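Local coordinates for ferredoxin, 2Fe-2S (PDB 1M2D), which transfers electrons as a homodimeric ferredoxin of thioredoxin-like fold, with one [2Fe-2S] cluster in each subunit, at residues E29-F34 and T48-T53. The protein carries 1 engineered substitution. Sequence-based numbering, arbitrary orientation.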
# COMPACT_ATOMS: atom_id res chain seq x y z
N GLU A 29 10.85 12.38 -1.09
CA GLU A 29 11.63 12.58 -2.31
C GLU A 29 11.75 11.27 -3.11
O GLU A 29 11.79 11.29 -4.35
CB GLU A 29 13.01 13.13 -2.00
CG GLU A 29 12.82 14.56 -1.52
CD GLU A 29 12.50 14.66 -0.09
OE1 GLU A 29 12.47 13.72 0.72
OE2 GLU A 29 12.26 15.85 0.24
N VAL A 30 11.76 10.14 -2.47
CA VAL A 30 11.69 8.82 -3.10
C VAL A 30 10.37 8.66 -3.87
O VAL A 30 10.32 8.30 -5.03
CB VAL A 30 11.87 7.70 -2.11
CG1 VAL A 30 11.62 6.32 -2.74
CG2 VAL A 30 13.27 7.76 -1.54
N PHE A 31 9.27 8.96 -3.17
CA PHE A 31 7.93 8.86 -3.74
C PHE A 31 7.88 9.77 -4.97
O PHE A 31 7.43 9.43 -6.06
CB PHE A 31 6.85 9.23 -2.73
CG PHE A 31 5.46 9.30 -3.29
CD1 PHE A 31 4.79 8.14 -3.65
CD2 PHE A 31 4.81 10.51 -3.47
CE1 PHE A 31 3.54 8.19 -4.20
CE2 PHE A 31 3.54 10.55 -4.05
CZ PHE A 31 2.93 9.42 -4.42
N GLN A 32 8.30 11.01 -4.86
CA GLN A 32 8.33 11.99 -5.94
C GLN A 32 9.16 11.44 -7.12
O GLN A 32 8.77 11.56 -8.26
CB GLN A 32 8.95 13.28 -5.45
CG GLN A 32 9.28 14.50 -6.29
CD GLN A 32 9.53 15.61 -5.27
OE1 GLN A 32 10.52 15.51 -4.54
NE2 GLN A 32 8.64 16.59 -5.17
N ALA A 33 10.30 10.85 -6.86
CA ALA A 33 11.16 10.32 -7.92
C ALA A 33 10.48 9.17 -8.67
O ALA A 33 10.55 9.13 -9.91
CB ALA A 33 12.49 9.88 -7.39
N PHE A 34 9.80 8.31 -7.95
CA PHE A 34 9.00 7.28 -8.62
C PHE A 34 7.88 7.87 -9.50
O PHE A 34 7.74 7.51 -10.63
CB PHE A 34 8.35 6.24 -7.68
CG PHE A 34 9.26 5.11 -7.23
CD1 PHE A 34 9.75 5.03 -5.95
CD2 PHE A 34 9.58 4.08 -8.12
CE1 PHE A 34 10.52 3.99 -5.48
CE2 PHE A 34 10.35 3.04 -7.65
CZ PHE A 34 10.82 2.98 -6.35
N THR A 48 2.24 0.20 -14.11
CA THR A 48 2.82 0.43 -12.78
C THR A 48 1.96 1.45 -12.06
O THR A 48 1.49 2.40 -12.64
CB THR A 48 4.26 0.99 -12.84
OG1 THR A 48 5.02 0.24 -13.73
CG2 THR A 48 4.87 0.80 -11.46
N VAL A 49 1.69 1.22 -10.79
CA VAL A 49 1.00 2.17 -9.91
C VAL A 49 1.93 2.45 -8.74
O VAL A 49 2.52 1.50 -8.23
CB VAL A 49 -0.33 1.65 -9.40
CG1 VAL A 49 -0.89 2.54 -8.32
CG2 VAL A 49 -1.33 1.65 -10.56
N ILE A 50 2.04 3.68 -8.32
CA ILE A 50 2.84 4.16 -7.23
C ILE A 50 1.88 4.72 -6.19
O ILE A 50 1.13 5.65 -6.47
CB ILE A 50 3.88 5.26 -7.57
CG1 ILE A 50 4.66 5.03 -8.84
CG2 ILE A 50 4.82 5.43 -6.39
CD1 ILE A 50 5.46 3.73 -8.81
N THR A 51 1.89 4.18 -4.98
CA THR A 51 0.96 4.53 -3.92
C THR A 51 1.72 4.95 -2.68
O THR A 51 2.56 4.20 -2.20
CB THR A 51 0.02 3.35 -3.58
OG1 THR A 51 -0.66 2.95 -4.77
CG2 THR A 51 -0.96 3.70 -2.50
N PRO A 52 1.40 6.13 -2.10
CA PRO A 52 1.99 6.52 -0.83
C PRO A 52 1.26 5.89 0.34
O PRO A 52 0.04 5.77 0.28
CB PRO A 52 1.81 8.07 -0.84
CG PRO A 52 0.52 8.26 -1.60
CD PRO A 52 0.44 7.14 -2.61
N THR A 53 1.99 5.55 1.40
CA THR A 53 1.39 4.87 2.53
C THR A 53 1.82 5.45 3.85
O THR A 53 2.81 6.19 3.97
CB THR A 53 1.74 3.35 2.59
OG1 THR A 53 3.07 3.17 3.04
CG2 THR A 53 1.63 2.71 1.21
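The backbone N of Phe34 donates to Val30 O at 3.0 Å, a regular helical bond in the turn that presents Phe31 and Phe34 to Ile50 and Pro52. These residues join the helix and second strand of a beta-alpha-beta crossover in the thioredoxin-like fold: helix 27-40 leads from strand 4-9 to the parallel strand 48-53. The helical segment runs nearly antiparallel to strand 48-53, at 161°, with the axes 9.2 Å apart, and the contact between them is apolar. Ile50 points toward the helix and sets its CG2 methyl between the two aromatic residues, 3.7 Å from Phe31 CE1 and 3.8 Å from Phe34 CB. With chi1 at -44°, that methyl stands anti to the backbone N, while CD1 on the other branch approaches Phe34 CB. The Phe34 ring itself turns away from the strand to pack on Val82 and Ile85 of helix 82-91. Phe31 instead extends its ring, CG anti to the backbone N, chi1 174°, until the proline ring lies over one face, near CE1 and CZ. Without the ring, as with an alanine here, Pro52 CB and CD would probably face a gap and the Ile50 CG2 methyl would lose its contact with CE1. On the opposite side of the strand, Thr51 OG1 hydrogen-bonds to His5 NE2 of strand 4-9. Backbone bonds from Pro52 reach the second subunit, so the residue under the Phe31 ring also lies at the dimer interface. Pro52 CB makes a CH-pi contact over one face of that ring, 4.0 Å from its centroid and displaced toward the rim, while Pro52 CD meets Phe31 CE1 at 3.6 Å.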